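Local atomic coordinates of dUTPase (Streptococcus mutans, PDB entry 3H6X), a protein that probably hydrolyses dUTP to dUMP and diphosphate as a trimeric, magnesium-dependent dUTPase of jelly-roll fold. Residues T4-I10 with G51-Q57; V61-R67 with V119-M125. One frame throughout, in Å; residues are numbered along the deposited sequence.

Interaction 1: T4-I10 with G51-Q57; sequences TRGFELI and GVKAYMQ
Strands 6-9 and 52-55 run antiparallel, their axes 4.6 Å apart at closest approach and 145° between their directions, and form a strand pair of the dUTPase jelly roll. Gly-6 with Tyr-55 and Glu-8 with Lys-53 are hydrogen-bonded pairs, and Ile-10 N to Gly-51 O (3.0 Å) adds a fifth backbone bond. Tyr-55, with CG wedged between its backbone N and carbonyl carbon (chi1 60°), lays its ring flat over the opposite strand: Gly-6 N sits above the ring centre, and Gly-6 CA makes a CH-pi contact 4.0 Å from the ring centroid. Its OH reaches Asp-131 of the second subunit. The Glu-8 side chain runs across that of Tyr-55 at about a right angle, with the carboxylate and ring planes 50° apart and OE2 held by Lys-3. On the other face, Phe-7 CD1 rests 3.9 Å from Ala-54 CB and 4.0 Å from Val-52 CG2, an apolar patch facing Leu-32 and Leu-62. Lys-53 stretches past Glu-8 to Asn-91 and Glu-96. Glu-8 OE1, also hydrogen-bonded to Tyr-90 OH, lies 4.3 Å from Lys-53 NZ, beyond a salt bridge; one water joins them, donating to Glu-8 OE1 at 3.1 Å and accepting from Lys-53 NZ at 3.0 Å.

Interaction 2: V61-R67 with V119-M125; sequences VLYLFDR and VVQGVFM
Two neighbouring antiparallel strands, paired from Val-61 with Met-125 to Phe-65 with Gln-121, make this buried contact in the middle of a four-stranded sheet of the jelly roll. Six backbone hydrogen bonds join the hydrogen-bonded pairs Val-61 with Met-125, Tyr-63 with Val-123 and Phe-65 with Gln-121; the straightest, Phe-65 N to Gln-121 O, measures 2.8 Å with 174° at the hydrogen. Leu-62, Leu-64 and Phe-124 occupy one face. There Leu-62 has CG opposite its backbone N (chi1 171°), and the turn at chi2 then sets CD1 over the centre of the Phe-124 ring, 3.8 Å from the centroid of that ring and only 6° off its normal: a CH-pi contact. Gly-122, lacking a side chain, lets Leu-62 CD1 come within 3.7 Å of Gly-122 C. The other face carries Tyr-63, Phe-65, Val-123 and Met-125. Selenomethionine Met-125 points its SE at the ring edge of Tyr-63, 3.8 Å from Tyr-63 CD2, a Met-aromatic contact in the plane of the ring. Val-123 CG2 likewise meets the edge of Phe-65, 3.8 Å from Phe-65 CE2. Gln-121 extends past Phe-65 and donates from NE2 to Asp-66 O in a nearly straight bond of 3.1 Å, the acceptor lying in its amide plane; this bond helps to set the rotation of the amide. Phe-65 meets Tyr-63 of the second subunit, and Tyr-63 meets Phe-65 of the third, placing this aromatic face at the trimer interface. Within the chain, strand 82-85 flanks strand 60-66 and strand 30-33 flanks strand 118-126, while Asn-70 of helix 69-74 binds both Asp-66 OD1 and Val-119 O.

Interactions 1 and 2 lie in series along the chain, their centres about 13 Å apart: strand 52-55 closes the first, and strand 60-66, the next in sequence, opens the second. They belong to different strand pairings, and the face bearing Phe-7 and Ala-54 meets the face bearing Leu-62 and Phe-124. Ala-54 CB packs 3.7 Å from Leu-62 CD2, the selenomethionine Met-56 packs against Leu-62 and Phe-124, and Phe-7 and Phe-124 bring their rings together at about 60°. Two antiparallel ladders thus share a hydrophobic interior, as expected of a jelly-roll barrel. Both also touch the second subunit, so the same strands that build the barrel help to assemble the trimer.

Interaction 1: T4-I10 with G51-Q57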
loop_
_atom_site.group_PDB
_atom_site.type_symbol
_atom_site.label_atom_id
_atom_site.label_comp_id
_atom_site.label_asym_id
_atom_site.label_seq_id
_atom_site.Cartn_x
_atom_site.Cartn_y
_atom_site.Cartn_z
ATOM N N THR B 4 -2.035 -12.765 22.074
ATOM C CA THR B 4 -1.457 -13.112 20.794
ATOM C C THR B 4 -1.186 -11.844 19.966
ATOM O O THR B 4 -0.038 -11.456 19.756
ATOM C CB THR B 4 -2.397 -14.056 20.033
ATOM O OG1 THR B 4 -2.567 -15.277 20.784
ATOM C CG2 THR B 4 -1.821 -14.389 18.680
ATOM N N ARG B 5 -2.248 -11.182 19.527
ATOM C CA ARG B 5 -2.109 -9.880 18.863
ATOM C C ARG B 5 -3.356 -9.043 19.127
ATOM O O ARG B 5 -4.416 -9.591 19.426
ATOM C CB ARG B 5 -1.883 -10.049 17.359
ATOM C CG ARG B 5 -3.138 -10.575 16.624
ATOM C CD ARG B 5 -2.776 -11.068 15.207
ATOM N NE ARG B 5 -1.906 -12.249 15.243
ATOM C CZ ARG B 5 -2.355 -13.497 15.352
ATOM N NH1 ARG B 5 -3.662 -13.737 15.429
ATOM N NH2 ARG B 5 -1.499 -14.503 15.369
ATOM N N GLY B 6 -3.229 -7.718 19.062
ATOM C CA GLY B 6 -4.394 -6.877 19.278
ATOM C C GLY B 6 -4.022 -5.430 19.577
ATOM O O GLY B 6 -2.862 -5.022 19.390
ATOM N N PHE B 7 -5.021 -4.663 20.023
ATOM C CA PHE B 7 -4.852 -3.243 20.342
ATOM C C PHE B 7 -5.119 -2.975 21.805
ATOM O O PHE B 7 -5.952 -3.634 22.443
ATOM C CB PHE B 7 -5.844 -2.385 19.539
ATOM C CG PHE B 7 -5.676 -2.503 18.058
ATOM C CD1 PHE B 7 -4.722 -1.743 17.406
ATOM C CD2 PHE B 7 -6.454 -3.386 17.317
ATOM C CE1 PHE B 7 -4.553 -1.854 16.013
ATOM C CE2 PHE B 7 -6.287 -3.499 15.945
ATOM C CZ PHE B 7 -5.339 -2.723 15.293
ATOM N N GLU B 8 -4.431 -1.962 22.316
ATOM C CA GLU B 8 -4.682 -1.459 23.662
ATOM C C GLU B 8 -4.683 0.054 23.601
ATOM O O GLU B 8 -3.998 0.650 22.774
ATOM C CB GLU B 8 -3.587 -1.927 24.618
ATOM C CG GLU B 8 -3.640 -3.441 24.912
ATOM C CD GLU B 8 -2.425 -3.927 25.664
ATOM O OE1 GLU B 8 -1.430 -3.179 25.753
ATOM O OE2 GLU B 8 -2.478 -5.078 26.167
ATOM N N LEU B 9 -5.471 0.687 24.462
ATOM C CA LEU B 9 -5.362 2.137 24.611
ATOM C C LEU B 9 -3.999 2.514 25.179
ATOM O O LEU B 9 -3.480 1.839 26.088
ATOM C CB LEU B 9 -6.429 2.646 25.585
ATOM C CG LEU B 9 -7.876 2.526 25.128
ATOM C CD1 LEU B 9 -8.828 3.003 26.216
ATOM C CD2 LEU B 9 -8.088 3.326 23.839
ATOM N N ILE B 10 -3.417 3.595 24.674
ATOM C CA ILE B 10 -2.208 4.116 25.316
ATOM C C ILE B 10 -2.635 4.795 26.612
ATOM O O ILE B 10 -3.809 5.076 26.807
ATOM C CB ILE B 10 -1.441 5.110 24.412
ATOM C CG1 ILE B 10 -2.312 6.329 24.083
ATOM C CG2 ILE B 10 -0.982 4.418 23.141
ATOM C CD1 ILE B 10 -1.566 7.449 23.372
ATOM N N GLY B 51 -4.885 6.971 19.392
ATOM C CA GLY B 51 -5.129 6.599 20.784
ATOM C C GLY B 51 -4.770 5.172 21.171
ATOM O O GLY B 51 -4.874 4.798 22.348
ATOM N N VAL B 52 -4.299 4.383 20.203
ATOM C CA VAL B 52 -4.000 2.975 20.476
ATOM C C VAL B 52 -2.586 2.537 20.098
ATOM O O VAL B 52 -1.906 3.191 19.311
ATOM C CB VAL B 52 -5.018 2.034 19.779
ATOM C CG1 VAL B 52 -6.442 2.286 20.303
ATOM C CG2 VAL B 52 -4.948 2.163 18.259
ATOM N N LYS B 53 -2.147 1.444 20.719
ATOM C CA LYS B 53 -0.904 0.768 20.358
ATOM C C LYS B 53 -1.268 -0.668 20.010
ATOM O O LYS B 53 -2.369 -1.120 20.317
ATOM C CB LYS B 53 0.079 0.795 21.532
ATOM C CG LYS B 53 -0.540 0.313 22.852
ATOM C CD LYS B 53 0.418 0.540 24.044
ATOM C CE LYS B 53 -0.228 0.072 25.350
ATOM N NZ LYS B 53 0.612 0.461 26.561
ATOM N N ALA B 54 -0.366 -1.380 19.337
ATOM C CA ALA B 54 -0.695 -2.738 18.886
ATOM C C ALA B 54 0.421 -3.704 19.227
ATOM O O ALA B 54 1.563 -3.413 18.985
ATOM C CB ALA B 54 -0.949 -2.761 17.376
ATOM N N TYR B 55 0.060 -4.856 19.777
ATOM C CA TYR B 55 1.024 -5.917 20.065
ATOM C C TYR B 55 0.757 -7.055 19.087
ATOM O O TYR B 55 -0.351 -7.162 18.550
ATOM C CB TYR B 55 0.892 -6.396 21.528
ATOM C CG TYR B 55 -0.465 -6.949 21.872
ATOM C CD1 TYR B 55 -0.733 -8.315 21.759
ATOM C CD2 TYR B 55 -1.484 -6.104 22.315
ATOM C CE1 TYR B 55 -1.979 -8.831 22.083
ATOM C CE2 TYR B 55 -2.751 -6.602 22.630
ATOM C CZ TYR B 55 -2.985 -7.964 22.513
ATOM O OH TYR B 55 -4.247 -8.458 22.816
HETATM N N MSE B 56 1.777 -7.865 18.814
HETATM C CA MSE B 56 1.612 -8.982 17.884
HETATM C C MSE B 56 2.729 -9.989 18.130
HETATM O O MSE B 56 3.573 -9.785 19.017
HETATM C CB MSE B 56 1.667 -8.464 16.440
HETATM C CG MSE B 56 2.969 -7.726 16.166
HETATM SE SE MSE B 56 2.843 -6.449 14.684
HETATM C CE MSE B 56 0.914 -6.381 14.522
ATOM N N GLN B 57 2.737 -11.073 17.366
ATOM C CA GLN B 57 3.747 -12.106 17.593
ATOM C C GLN B 57 4.992 -11.821 16.794
ATOM O O GLN B 57 4.985 -10.969 15.908
ATOM C CB GLN B 57 3.190 -13.477 17.215
ATOM C CG GLN B 57 1.895 -13.764 17.951
ATOM C CD GLN B 57 1.567 -15.215 18.007
ATOM O OE1 GLN B 57 2.299 -15.994 18.623
ATOM N NE2 GLN B 57 0.432 -15.596 17.400
HETATM O O HOH W 1 -1.270 -1.207 28.196
#

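Interaction 2: V61-R67 with V119-M125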
loop_
_atom_site.group_PDB
_atom_site.type_symbol
_atom_site.label_atom_id
_atom_site.label_comp_id
_atom_site.label_asym_id
_atom_site.label_seq_id
_atom_site.Cartn_x
_atom_site.Cartn_y
_atom_site.Cartn_z
ATOM N N VAL B 61 3.336 -8.338 11.259
ATOM C CA VAL B 61 3.337 -6.898 11.051
ATOM C C VAL B 61 1.897 -6.409 10.985
ATOM O O VAL B 61 0.994 -7.156 10.604
ATOM C CB VAL B 61 4.108 -6.537 9.753
ATOM C CG1 VAL B 61 3.431 -7.171 8.549
ATOM C CG2 VAL B 61 4.240 -5.028 9.597
ATOM N N LEU B 62 1.695 -5.139 11.333
ATOM C CA LEU B 62 0.394 -4.497 11.213
ATOM C C LEU B 62 0.518 -3.428 10.141
ATOM O O LEU B 62 1.354 -2.531 10.261
ATOM C CB LEU B 62 0.007 -3.822 12.537
ATOM C CG LEU B 62 -1.254 -2.929 12.471
ATOM C CD1 LEU B 62 -2.500 -3.721 12.153
ATOM C CD2 LEU B 62 -1.434 -2.188 13.790
ATOM N N TYR B 63 -0.290 -3.515 9.091
ATOM C CA TYR B 63 -0.280 -2.493 8.047
ATOM C C TYR B 63 -1.470 -1.585 8.249
ATOM O O TYR B 63 -2.558 -2.058 8.595
ATOM C CB TYR B 63 -0.442 -3.134 6.673
ATOM C CG TYR B 63 0.763 -3.902 6.205
ATOM C CD1 TYR B 63 2.026 -3.324 6.240
ATOM C CD2 TYR B 63 0.643 -5.192 5.723
ATOM C CE1 TYR B 63 3.146 -4.031 5.812
ATOM C CE2 TYR B 63 1.758 -5.903 5.299
ATOM C CZ TYR B 63 3.000 -5.306 5.345
ATOM O OH TYR B 63 4.116 -5.991 4.916
ATOM N N LEU B 64 -1.264 -0.287 8.040
ATOM C CA LEU B 64 -2.376 0.672 8.079
ATOM C C LEU B 64 -2.665 1.119 6.665
ATOM O O LEU B 64 -1.770 1.594 5.975
ATOM C CB LEU B 64 -1.974 1.904 8.883
ATOM C CG LEU B 64 -1.493 1.666 10.311
ATOM C CD1 LEU B 64 -1.189 3.009 10.969
ATOM C CD2 LEU B 64 -2.550 0.878 11.083
ATOM N N PHE B 65 -3.908 0.932 6.228
ATOM C CA PHE B 65 -4.325 1.363 4.898
ATOM C C PHE B 65 -5.336 2.476 4.997
ATOM O O PHE B 65 -6.094 2.581 5.965
ATOM C CB PHE B 65 -4.958 0.202 4.103
ATOM C CG PHE B 65 -4.044 -0.971 3.917
ATOM C CD1 PHE B 65 -2.988 -0.914 3.018
ATOM C CD2 PHE B 65 -4.243 -2.133 4.641
ATOM C CE1 PHE B 65 -2.138 -2.008 2.853
ATOM C CE2 PHE B 65 -3.407 -3.219 4.483
ATOM C CZ PHE B 65 -2.358 -3.162 3.575
ATOM N N ASP B 66 -5.358 3.310 3.967
ATOM C CA ASP B 66 -6.349 4.359 3.868
ATOM C C ASP B 66 -7.741 3.724 3.830
ATOM O O ASP B 66 -7.913 2.585 3.395
ATOM C CB ASP B 66 -6.151 5.096 2.537
ATOM C CG ASP B 66 -6.167 6.594 2.691
ATOM O OD1 ASP B 66 -6.724 7.097 3.701
ATOM O OD2 ASP B 66 -5.583 7.269 1.828
ATOM N N ARG B 67 -8.736 4.452 4.299
ATOM C CA ARG B 67 -10.122 4.056 4.048
ATOM C C ARG B 67 -10.498 4.540 2.665
ATOM O O ARG B 67 -10.086 5.621 2.253
ATOM C CB ARG B 67 -11.054 4.684 5.078
ATOM C CG ARG B 67 -10.824 4.220 6.510
ATOM C CD ARG B 67 -11.971 4.653 7.394
ATOM N NE ARG B 67 -13.178 3.876 7.140
ATOM C CZ ARG B 67 -14.405 4.384 7.102
ATOM N NH1 ARG B 67 -14.599 5.689 7.291
ATOM N NH2 ARG B 67 -15.435 3.598 6.862
ATOM N N VAL B 119 -10.485 6.465 10.505
ATOM C CA VAL B 119 -9.476 7.155 9.693
ATOM C C VAL B 119 -8.607 6.203 8.864
ATOM O O VAL B 119 -8.306 6.494 7.710
ATOM C CB VAL B 119 -8.608 8.132 10.546
ATOM C CG1 VAL B 119 -7.771 7.374 11.601
ATOM C CG2 VAL B 119 -7.719 8.993 9.635
ATOM N N VAL B 120 -8.211 5.067 9.437
ATOM C CA VAL B 120 -7.465 4.090 8.653
ATOM C C VAL B 120 -7.915 2.686 9.039
ATOM O O VAL B 120 -8.602 2.520 10.042
ATOM C CB VAL B 120 -5.922 4.189 8.837
ATOM C CG1 VAL B 120 -5.380 5.503 8.264
ATOM C CG2 VAL B 120 -5.560 4.040 10.296
ATOM N N GLN B 121 -7.590 1.687 8.223
ATOM C CA GLN B 121 -7.866 0.306 8.614
ATOM C C GLN B 121 -6.568 -0.464 8.814
ATOM O O GLN B 121 -5.631 -0.330 8.037
ATOM C CB GLN B 121 -8.738 -0.388 7.586
ATOM C CG GLN B 121 -8.201 -0.383 6.189
ATOM C CD GLN B 121 -9.262 -0.825 5.177
ATOM O OE1 GLN B 121 -9.931 -1.817 5.389
ATOM N NE2 GLN B 121 -9.413 -0.081 4.089
ATOM N N GLY B 122 -6.508 -1.256 9.876
ATOM C CA GLY B 122 -5.298 -2.003 10.169
ATOM C C GLY B 122 -5.490 -3.493 9.911
ATOM O O GLY B 122 -6.491 -4.077 10.327
ATOM N N VAL B 123 -4.519 -4.104 9.235
ATOM C CA VAL B 123 -4.552 -5.531 8.933
ATOM C C VAL B 123 -3.282 -6.196 9.471
ATOM O O VAL B 123 -2.179 -5.736 9.197
ATOM C CB VAL B 123 -4.647 -5.785 7.412
ATOM C CG1 VAL B 123 -4.762 -7.289 7.134
ATOM C CG2 VAL B 123 -5.836 -5.022 6.801
ATOM N N PHE B 124 -3.439 -7.270 10.241
ATOM C CA PHE B 124 -2.299 -8.024 10.764
ATOM C C PHE B 124 -1.934 -9.143 9.802
ATOM O O PHE B 124 -2.830 -9.866 9.346
ATOM C CB PHE B 124 -2.680 -8.672 12.099
ATOM C CG PHE B 124 -2.876 -7.693 13.237
ATOM C CD1 PHE B 124 -1.818 -7.370 14.081
ATOM C CD2 PHE B 124 -4.114 -7.123 13.471
ATOM C CE1 PHE B 124 -1.996 -6.504 15.131
ATOM C CE2 PHE B 124 -4.308 -6.258 14.534
ATOM C CZ PHE B 124 -3.247 -5.938 15.364
HETATM N N MSE B 125 -0.640 -9.305 9.515
HETATM C CA MSE B 125 -0.206 -10.289 8.511
HETATM C C MSE B 125 1.155 -10.865 8.906
HETATM O O MSE B 125 1.886 -10.243 9.665
HETATM C CB MSE B 125 -0.102 -9.643 7.121
HETATM C CG MSE B 125 -1.417 -9.062 6.626
HETATM SE SE MSE B 125 -1.179 -8.365 4.833
HETATM C CE MSE B 125 -1.460 -9.920 3.820
#